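Local coordinates for protein polysaccharide Lyase Family 6 (PDB 6QPS) that binds calcium and is a mannuronic acid-specific alginate lyase of polysaccharide lyase family 6, cleaving alginate by beta-elimination, at residues L191-I196 with E226-V231; I215-S220 with V248-N253; A127-M132 with G161-I166. All blocks are in the same frame, centred on the assembly; numbering follows the deposited sequence. Where two conformers were deposited one is given.

All three contacts join successive coils of the parallel beta-helix that forms this PL6 lyase. Contact 3 (127-132 with 161-166) and contact 1 (191-196 with 226-231) have centres about 10 Å apart. They are joined directly, since Asn192 O lies 2.8 Å from Asn163 N. Contact 2 (215-220 with 248-253) lies about 9 Å from contact 1, centre to centre. There Thr229 N meets Asn253 OD1 at 2.9 Å. Contacts 2 and 3 do not touch; their nearest atoms are about 8 Å apart. Contact 2 is nearest the metal site: the Arg216 side chain is about 6 Å from the bound calcium ion. Contacts 1 and 3 lie away from that site.

Contact 1 (L191-I196 with E226-V231)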
loop_
_atom_site.group_PDB
_atom_site.type_symbol
_atom_site.label_atom_id
_atom_site.label_comp_id
_atom_site.label_asym_id
_atom_site.label_seq_id
_atom_site.Cartn_x
_atom_site.Cartn_y
_atom_site.Cartn_z
ATOM N N LEU A 191 -13.316 3.288 -11.301
ATOM C CA LEU A 191 -13.088 1.852 -11.484
ATOM C C LEU A 191 -11.858 1.709 -12.373
ATOM O O LEU A 191 -11.934 1.927 -13.587
ATOM C CB LEU A 191 -14.340 1.192 -12.057
ATOM C CG LEU A 191 -14.546 -0.238 -11.514
ATOM C CD1 LEU A 191 -15.933 -0.803 -11.778
ATOM C CD2 LEU A 191 -13.531 -1.215 -12.058
ATOM N N ASN A 192 -10.698 1.443 -11.766
ATOM C CA ASN A 192 -9.411 1.573 -12.459
ATOM C C ASN A 192 -8.767 0.266 -12.881
ATOM O O ASN A 192 -8.097 0.232 -13.912
ATOM C CB ASN A 192 -8.404 2.384 -11.636
ATOM C CG ASN A 192 -8.283 1.912 -10.211
ATOM O OD1 ASN A 192 -7.598 0.928 -9.901
ATOM N ND2 ASN A 192 -8.922 2.650 -9.314
ATOM N N ASN A 193 -8.895 -0.801 -12.100
ATOM C CA ASN A 193 -8.160 -2.030 -12.389
ATOM C C ASN A 193 -6.660 -1.755 -12.524
ATOM O O ASN A 193 -5.956 -2.394 -13.323
ATOM C CB ASN A 193 -8.689 -2.719 -13.650
ATOM C CG ASN A 193 -10.043 -3.353 -13.456
ATOM O OD1 ASN A 193 -10.161 -4.419 -12.834
ATOM N ND2 ASN A 193 -11.084 -2.700 -13.962
ATOM N N HIS A 194 -6.129 -0.824 -11.732
ATOM C CA HIS A 194 -4.685 -0.633 -11.752
ATOM C C HIS A 194 -4.004 -1.809 -11.048
ATOM O O HIS A 194 -4.584 -2.462 -10.170
ATOM C CB HIS A 194 -4.239 0.639 -11.019
ATOM C CG HIS A 194 -4.731 1.920 -11.606
ATOM N ND1 HIS A 194 -4.757 2.187 -12.962
ATOM C CD2 HIS A 194 -5.184 3.039 -10.988
ATOM C CE1 HIS A 194 -5.218 3.408 -13.143
ATOM N NE2 HIS A 194 -5.468 3.950 -11.963
ATOM N N LEU A 195 -2.731 -2.035 -11.381
ATOM C CA LEU A 195 -1.916 -3.074 -10.759
ATOM C C LEU A 195 -0.630 -2.475 -10.197
ATOM O O LEU A 195 0.114 -1.801 -10.917
ATOM C CB LEU A 195 -1.608 -4.167 -11.784
ATOM C CG LEU A 195 -0.719 -5.318 -11.306
ATOM C CD1 LEU A 195 -1.337 -6.091 -10.130
ATOM C CD2 LEU A 195 -0.370 -6.259 -12.456
ATOM N N ILE A 196 -0.360 -2.767 -8.923
ATOM C CA ILE A 196 0.836 -2.301 -8.211
ATOM C C ILE A 196 1.504 -3.582 -7.716
ATOM O O ILE A 196 1.019 -4.200 -6.753
ATOM C CB ILE A 196 0.463 -1.361 -7.056
ATOM C CG1 ILE A 196 -0.243 -0.091 -7.590
ATOM C CG2 ILE A 196 1.683 -1.050 -6.206
ATOM C CD1 ILE A 196 -1.106 0.645 -6.564
ATOM N N GLU A 226 -16.346 1.872 -6.400
ATOM C CA GLU A 226 -15.539 0.699 -6.741
ATOM C C GLU A 226 -14.255 1.123 -7.437
ATOM O O GLU A 226 -14.290 1.840 -8.445
ATOM C CB GLU A 226 -16.347 -0.257 -7.638
ATOM C CG GLU A 226 -15.597 -1.523 -8.069
ATOM C CD GLU A 226 -16.447 -2.593 -8.777
ATOM O OE1 GLU A 226 -17.671 -2.407 -8.889
ATOM O OE2 GLU A 226 -15.859 -3.608 -9.214
ATOM N N SER A 227 -13.126 0.666 -6.893
ATOM C CA SER A 227 -11.795 0.945 -7.405
ATOM C C SER A 227 -11.175 -0.253 -8.112
ATOM O O SER A 227 -10.678 -0.122 -9.234
ATOM C CB SER A 227 -10.920 1.404 -6.225
ATOM O OG SER A 227 -9.597 1.721 -6.635
ATOM N N ARG A 228 -11.188 -1.417 -7.469
ATOM C CA ARG A 228 -10.646 -2.636 -8.049
ATOM C C ARG A 228 -9.147 -2.516 -8.332
ATOM O O ARG A 228 -8.635 -3.070 -9.313
ATOM C CB ARG A 228 -11.448 -3.055 -9.285
ATOM C CG ARG A 228 -11.501 -4.540 -9.481
ATOM C CD ARG A 228 -12.597 -5.225 -8.672
ATOM N NE ARG A 228 -12.543 -6.661 -8.927
ATOM C CZ ARG A 228 -12.212 -7.588 -8.037
ATOM N NH1 ARG A 228 -11.904 -7.262 -6.793
ATOM N NH2 ARG A 228 -12.189 -8.866 -8.391
ATOM N N THR A 229 -8.418 -1.845 -7.429
ATOM C CA THR A 229 -6.959 -1.811 -7.498
ATOM C C THR A 229 -6.394 -3.107 -6.913
ATOM O O THR A 229 -6.874 -3.587 -5.880
ATOM C CB THR A 229 -6.420 -0.623 -6.695
ATOM O OG1 THR A 229 -7.046 0.583 -7.139
ATOM C CG2 THR A 229 -4.908 -0.475 -6.870
ATOM N N ILE A 230 -5.356 -3.652 -7.550
ATOM C CA ILE A 230 -4.679 -4.870 -7.086
ATOM C C ILE A 230 -3.274 -4.502 -6.627
ATOM O O ILE A 230 -2.472 -3.964 -7.406
ATOM C CB ILE A 230 -4.657 -5.967 -8.164
ATOM C CG1 ILE A 230 -6.088 -6.372 -8.521
ATOM C CG2 ILE A 230 -3.826 -7.168 -7.692
ATOM C CD1 ILE A 230 -6.190 -7.390 -9.615
ATOM N N VAL A 231 -2.994 -4.774 -5.355
ATOM C CA VAL A 231 -1.692 -4.524 -4.729
ATOM C C VAL A 231 -1.123 -5.897 -4.354
ATOM O O VAL A 231 -1.602 -6.531 -3.400
ATOM C CB VAL A 231 -1.847 -3.635 -3.486
ATOM C CG1 VAL A 231 -0.510 -3.358 -2.822
ATOM C CG2 VAL A 231 -2.578 -2.326 -3.835
HETATM O O HOH W 1 -8.403 -5.473 -11.007
#
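Leu191 starts this contact between two coils of the parallel beta-helix. Its CD1 lies 3.5 Å from Glu226 CD, the carboxylate carbon. The two side chains run side by side and point the same way, with Leu191 CG against Glu226 CG. Its other methyl, CD2, rests near Arg228 CB.

Asn192 is the polar centre. Its backbone N donates to Ser227 O. Its CG sits between the backbone N and the carbonyl carbon (chi1 50°), and this turns OD1 to His194 N and Thr229 OG1, and ND2 to Ser227 OG. OD1 accepts from His194 N, which makes an Asx turn. It also accepts from Thr229 OG1 at 2.8 Å. Both donors lie in the carbonyl plane, each on a lone pair. ND2 gives a hydrogen to Ser227 OG at 2.9 Å, tilted 16° from the amide plane. An alanine here would probably leave Thr229 OG1 and His194 N without their shared acceptor and let the turn relax.

Asn193 has a positive phi, as does Arg228 across from it. Its OD1 and Arg228 O are bridged by one water, which donates to both.

From Leu195 the two strands pair in parallel. Just before this, Ile230 N donates to His194 O at 3.0 Å, while the His194 ring reaches Asn164 N through ND1. The Leu195 side chain crosses that of Ile230 on the outer face. Ile196 N then bonds to Ile230 O at 2.9 Å. Its CD1 turns inward and meets Thr229 CG2 at 4.0 Å. Leu181 touches Ile196, and Val183 touches Thr229.

The chemistry is that of a polar turn with aliphatic neighbours. The buried amide of Asn192 spends both of its ends on partners at the turn. Aliphatic contacts lie on both sides of it: Leu191 before, Leu195 and Ile196 after.

Contact 2 (I215-S220 with V248-N253); sequences IRIGHS and VKSCHN. With ACT (acetate ion), chain D.
Ile217 and Val248 pair in parallel on neighbouring coils of the right-handed beta-helix, and the tight part of the contact gathers round Ile217. Its carbonyl O takes two hydrogen bonds from opposite faces of its plane. Lys249 N donates at 2.9 Å, tilted 28° from that plane. Ser250 OG donates at 3.0 Å from well above it. The serine hydroxyl lies between its own backbone N and carbonyl carbon (chi1 58°), which turns it back to this oxygen. Asn253 ND2 in turn donates to Ser250 OG, nearly in the amide plane, and so steadies the hydroxyl. Asn253 OD1 accepts from Thr229 N and also lies 3.5 Å from Ile217 CG2. Gly218 follows with backbone angles that call for glycine; a CB would collide with Lys249 O.

The other side is polar and holds water and a small anion. Here Lys249 stretches out in extended form and crosses Arg216, with Lys249 CD 4.1 Å from Arg216 CG. The two charged ends do not touch. A water accepts from both Arg216 NE and Lys249 NZ, and it lies in the guanidinium plane at its edge. Arg216 NH1 is held by Gln182 and Tyr155. An acetate ion, probably from the crystallisation liquor, lies beside them with its methyl over one guanidinium face. The calcium ligands Glu213 and Glu244 are close by, so this polar side borders the metal site.

Lys249 NZ and Ser220 N both donate to acetate O, the lysine at 2.8 Å, while Ser220 OG donates to acetate OXT at 2.6 Å.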
loop_
_atom_site.group_PDB
_atom_site.type_symbol
_atom_site.label_atom_id
_atom_site.label_comp_id
_atom_site.label_asym_id
_atom_site.label_seq_id
_atom_site.Cartn_x
_atom_site.Cartn_y
_atom_site.Cartn_z
ATOM N N ILE A 215 0.852 3.968 0.608
ATOM C CA ILE A 215 -0.180 3.879 -0.420
ATOM C C ILE A 215 -1.519 4.301 0.177
ATOM O O ILE A 215 -1.885 3.862 1.277
ATOM C CB ILE A 215 -0.304 2.444 -0.981
ATOM C CG1 ILE A 215 0.997 1.924 -1.584
ATOM C CG2 ILE A 215 -1.446 2.342 -2.017
ATOM C CD1 ILE A 215 0.942 0.493 -2.066
ATOM N N ARG A 216 -2.280 5.091 -0.579
ATOM C CA ARG A 216 -3.661 5.433 -0.246
ATOM C C ARG A 216 -4.514 5.143 -1.476
ATOM O O ARG A 216 -4.204 5.625 -2.578
ATOM C CB ARG A 216 -3.830 6.894 0.190
ATOM C CG ARG A 216 -5.243 7.198 0.711
ATOM C CD ARG A 216 -5.461 8.700 0.756
ATOM N NE ARG A 216 -4.779 9.395 1.844
ATOM C CZ ARG A 216 -4.229 10.595 1.755
ATOM N NH1 ARG A 216 -4.162 11.241 0.604
ATOM N NH2 ARG A 216 -3.705 11.158 2.827
ATOM N N ILE A 217 -5.536 4.324 -1.316
ATOM C CA ILE A 217 -6.394 3.923 -2.432
ATOM C C ILE A 217 -7.729 4.651 -2.300
ATOM O O ILE A 217 -8.630 4.208 -1.579
ATOM C CB ILE A 217 -6.599 2.406 -2.521
ATOM C CG1 ILE A 217 -5.271 1.642 -2.366
ATOM C CG2 ILE A 217 -7.283 2.055 -3.891
ATOM C CD1 ILE A 217 -5.441 0.116 -2.420
ATOM N N GLY A 218 -7.884 5.767 -3.021
ATOM C CA GLY A 218 -9.045 6.622 -2.871
ATOM C C GLY A 218 -8.894 7.645 -1.767
ATOM O O GLY A 218 -7.803 7.870 -1.238
ATOM N N HIS A 219 -10.028 8.272 -1.434
ATOM C CA HIS A 219 -10.162 9.242 -0.351
ATOM C C HIS A 219 -11.512 9.037 0.335
ATOM O O HIS A 219 -12.413 8.394 -0.213
ATOM C CB HIS A 219 -10.161 10.689 -0.871
ATOM C CG HIS A 219 -8.863 11.174 -1.435
ATOM N ND1 HIS A 219 -8.464 10.917 -2.731
ATOM C CD2 HIS A 219 -7.920 11.999 -0.914
ATOM C CE1 HIS A 219 -7.307 11.516 -2.963
ATOM N NE2 HIS A 219 -6.953 12.184 -1.875
ATOM N N SER A 220 -11.695 9.650 1.513
ATOM C CA SER A 220 -13.002 9.619 2.162
ATOM C C SER A 220 -14.125 9.922 1.169
ATOM O O SER A 220 -15.155 9.224 1.132
ATOM C CB SER A 220 -13.032 10.640 3.301
ATOM O OG SER A 220 -12.756 11.931 2.803
ATOM N N VAL A 248 -6.547 1.949 2.785
ATOM C CA VAL A 248 -7.551 1.587 1.786
ATOM C C VAL A 248 -8.797 2.430 2.048
ATOM O O VAL A 248 -9.364 2.366 3.145
ATOM C CB VAL A 248 -7.881 0.080 1.837
ATOM C CG1 VAL A 248 -8.871 -0.253 0.712
ATOM C CG2 VAL A 248 -6.619 -0.801 1.728
ATOM N N LYS A 249 -9.193 3.246 1.064
ATOM C CA LYS A 249 -10.306 4.181 1.191
ATOM C C LYS A 249 -11.219 4.114 -0.040
ATOM O O LYS A 249 -11.598 5.141 -0.616
ATOM C CB LYS A 249 -9.788 5.610 1.429
ATOM C CG LYS A 249 -9.134 5.798 2.807
ATOM C CD LYS A 249 -8.659 7.236 3.019
ATOM C CE LYS A 249 -8.445 7.542 4.491
ATOM N NZ LYS A 249 -7.940 8.931 4.725
ATOM N N SER A 250 -11.583 2.894 -0.453
ATOM C CA SER A 250 -12.456 2.649 -1.603
ATOM C C SER A 250 -12.804 1.159 -1.594
ATOM O O SER A 250 -12.411 0.423 -0.680
ATOM C CB SER A 250 -11.831 3.122 -2.915
ATOM O OG SER A 250 -10.587 2.467 -3.128
ATOM N N CYS A 251 -13.600 0.729 -2.580
ATOM C CA CYS A 251 -14.232 -0.585 -2.550
ATOM C C CYS A 251 -13.621 -1.593 -3.517
ATOM O O CYS A 251 -13.128 -1.245 -4.598
ATOM C CB CYS A 251 -15.740 -0.470 -2.844
ATOM S SG CYS A 251 -16.701 0.619 -1.768
ATOM N N HIS A 252 -13.703 -2.870 -3.127
ATOM C CA HIS A 252 -13.410 -4.005 -4.006
ATOM C C HIS A 252 -11.941 -4.090 -4.426
ATOM O O HIS A 252 -11.626 -4.655 -5.474
ATOM C CB HIS A 252 -14.325 -4.049 -5.234
ATOM C CG HIS A 252 -15.783 -4.115 -4.933
ATOM N ND1 HIS A 252 -16.399 -5.273 -4.502
ATOM C CD2 HIS A 252 -16.762 -3.184 -5.041
ATOM C CE1 HIS A 252 -17.696 -5.048 -4.369
ATOM N NE2 HIS A 252 -17.944 -3.792 -4.689
ATOM N N ASN A 253 -11.022 -3.571 -3.612
ATOM C CA ASN A 253 -9.601 -3.709 -3.881
ATOM C C ASN A 253 -9.112 -5.082 -3.424
ATOM O O ASN A 253 -9.743 -5.756 -2.603
ATOM C CB ASN A 253 -8.839 -2.592 -3.162
ATOM C CG ASN A 253 -9.331 -1.221 -3.604
ATOM O OD1 ASN A 253 -9.121 -0.826 -4.756
ATOM N ND2 ASN A 253 -9.983 -0.490 -2.711
HETATM C C ACT D . -9.279 11.820 2.864
HETATM O O ACT D . -9.302 10.594 2.862
HETATM O OXT ACT D . -10.228 12.628 2.704
HETATM C CH3 ACT D . -7.927 12.456 3.165
HETATM O O HOH W 2 -5.152 8.078 4.494
#

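Contact 3 (A127-M132 with G161-I166); sequences ASFCRM and GTNNRI
Segments 127-132 and 161-166 run in parallel on adjacent coils of the beta-helix, bridged at Ser128 with Thr162 and again from Arg131 with Arg165 to Met132 with Ile166. Phe129 N donates to Thr162 O, and Met132 N to Arg165 O at 2.9 Å.

Asn164 ties the bend through its side-chain amide. Its OD1 accepts from Cys130 N at 2.8 Å, in the carbonyl plane. Its ND2 donates to Ala127 O from above that carbonyl's plane, so one amide grips both ends of the bend at Phe129.

The Phe129 ring and the Asn163 amide lie stacked, their planes 7° apart. Asn163 CB sits over the ring centre in a CH-pi contact, 3.6 Å from the centroid. Tyr98 also stacks with this ring.

On the inward face Met132 CB meets Ile166 CD1 in one of the two conformers of Ile166.

Arg131 and Arg165 extend side by side from the outer face, each with CG anti to its backbone N (chi1 179° and -177°). Their like charges are probably offset by salt bridges, Arg131 to Asp167 and Arg165 to Asp197. Arg165 NH1 lies over the centre of the Arg131 guanidinium, 3.3 Å from Arg131 CZ.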
loop_
_atom_site.group_PDB
_atom_site.type_symbol
_atom_site.label_atom_id
_atom_site.label_comp_id
_atom_site.label_asym_id
_atom_site.label_seq_id
_atom_site.Cartn_x
_atom_site.Cartn_y
_atom_site.Cartn_z
ATOM N N ALA A 127 -3.989 8.873 -18.424
ATOM C CA ALA A 127 -3.237 7.719 -18.903
ATOM C C ALA A 127 -4.087 6.456 -18.797
ATOM O O ALA A 127 -4.765 6.229 -17.789
ATOM C CB ALA A 127 -1.981 7.528 -18.050
ATOM N N SER A 128 -4.006 5.596 -19.810
ATOM C CA SER A 128 -4.527 4.239 -19.703
ATOM C C SER A 128 -3.528 3.271 -20.329
ATOM O O SER A 128 -2.808 3.604 -21.270
ATOM C CB SER A 128 -5.914 4.084 -20.322
ATOM O OG SER A 128 -5.881 4.389 -21.697
ATOM N N PHE A 129 -3.456 2.075 -19.763
ATOM C CA PHE A 129 -2.524 1.047 -20.227
ATOM C C PHE A 129 -1.081 1.547 -20.233
ATOM O O PHE A 129 -0.276 1.164 -21.082
ATOM C CB PHE A 129 -2.927 0.477 -21.590
ATOM C CG PHE A 129 -4.198 -0.304 -21.549
ATOM C CD1 PHE A 129 -5.382 0.288 -21.911
ATOM C CD2 PHE A 129 -4.207 -1.627 -21.121
ATOM C CE1 PHE A 129 -6.575 -0.433 -21.863
ATOM C CE2 PHE A 129 -5.396 -2.344 -21.072
ATOM C CZ PHE A 129 -6.565 -1.739 -21.442
ATOM N N CYS A 130 -0.741 2.424 -19.299
ATOM C CA CYS A 130 0.606 2.961 -19.156
ATOM C C CYS A 130 1.295 2.266 -17.985
ATOM O O CYS A 130 0.647 1.673 -17.123
ATOM C CB CYS A 130 0.549 4.473 -18.954
ATOM S SG CYS A 130 -0.026 5.387 -20.429
ATOM N N ARG A 131 2.628 2.321 -17.976
ATOM C CA ARG A 131 3.402 1.495 -17.058
ATOM C C ARG A 131 4.687 2.198 -16.648
ATOM O O ARG A 131 5.358 2.804 -17.479
ATOM C CB ARG A 131 3.751 0.169 -17.729
ATOM C CG ARG A 131 4.573 -0.787 -16.885
ATOM C CD ARG A 131 4.768 -2.090 -17.645
ATOM N NE ARG A 131 5.580 -3.041 -16.899
ATOM C CZ ARG A 131 6.162 -4.116 -17.416
ATOM N NH1 ARG A 131 6.021 -4.396 -18.710
ATOM N NH2 ARG A 131 6.879 -4.913 -16.647
ATOM N N MET A 132 5.002 2.145 -15.352
ATOM C CA MET A 132 6.310 2.545 -14.839
ATOM C C MET A 132 6.959 1.294 -14.260
ATOM O O MET A 132 6.418 0.695 -13.326
ATOM C CB MET A 132 6.155 3.644 -13.782
ATOM C CG MET A 132 7.428 4.009 -13.086
ATOM S SD MET A 132 7.153 5.024 -11.590
ATOM C CE MET A 132 6.439 6.470 -12.288
ATOM N N GLY A 161 -6.939 7.444 -14.237
ATOM C CA GLY A 161 -7.275 6.684 -15.437
ATOM C C GLY A 161 -7.593 5.224 -15.146
ATOM O O GLY A 161 -8.240 4.875 -14.156
ATOM N N THR A 162 -7.184 4.352 -16.070
ATOM C CA THR A 162 -7.527 2.936 -16.017
ATOM C C THR A 162 -6.356 2.090 -16.513
ATOM O O THR A 162 -5.564 2.509 -17.368
ATOM C CB THR A 162 -8.779 2.606 -16.877
ATOM O OG1 THR A 162 -8.531 2.996 -18.234
ATOM C CG2 THR A 162 -10.026 3.311 -16.373
ATOM N N ASN A 163 -6.267 0.880 -15.965
ATOM C CA ASN A 163 -5.389 -0.159 -16.481
ATOM C C ASN A 163 -3.930 0.267 -16.498
ATOM O O ASN A 163 -3.179 -0.143 -17.384
ATOM C CB ASN A 163 -5.801 -0.598 -17.894
ATOM C CG ASN A 163 -7.237 -1.072 -17.966
ATOM O OD1 ASN A 163 -8.117 -0.361 -18.463
ATOM N ND2 ASN A 163 -7.486 -2.272 -17.459
ATOM N N ASN A 164 -3.484 1.064 -15.532
ATOM C CA ASN A 164 -2.077 1.423 -15.430
ATOM C C ASN A 164 -1.378 0.481 -14.455
ATOM O O ASN A 164 -2.020 -0.260 -13.703
ATOM C CB ASN A 164 -1.942 2.885 -15.006
ATOM C CG ASN A 164 -2.520 3.834 -16.059
ATOM O OD1 ASN A 164 -2.303 3.648 -17.262
ATOM N ND2 ASN A 164 -3.244 4.860 -15.614
ATOM N N ARG A 165 -0.048 0.474 -14.521
ATOM C CA ARG A 165 0.755 -0.470 -13.756
ATOM C C ARG A 165 2.027 0.190 -13.241
ATOM O O ARG A 165 2.734 0.879 -13.990
ATOM C CB ARG A 165 1.110 -1.702 -14.611
ATOM C CG ARG A 165 1.911 -2.799 -13.865
ATOM C CD ARG A 165 2.055 -4.049 -14.747
ATOM N NE ARG A 165 2.856 -5.043 -14.037
ATOM C CZ ARG A 165 3.686 -5.908 -14.600
ATOM N NH1 ARG A 165 3.811 -5.954 -15.915
ATOM N NH2 ARG A 165 4.426 -6.703 -13.831
ATOM N N ILE A 166 2.309 -0.026 -11.958
ATOM C CA ILE A 166 3.578 0.334 -11.323
ATOM C C ILE A 166 4.214 -0.976 -10.846
ATOM O O ILE A 166 3.644 -1.652 -9.981
ATOM C CB ILE A 166 3.355 1.258 -10.110
ATOM C CG1 ILE A 166 2.482 2.473 -10.464
ATOM C CG2 ILE A 166 4.697 1.685 -9.502
ATOM C CD1 ILE A 166 3.063 3.409 -11.466
HETATM O O HOH W 3 -0.453 -1.094 -17.981
#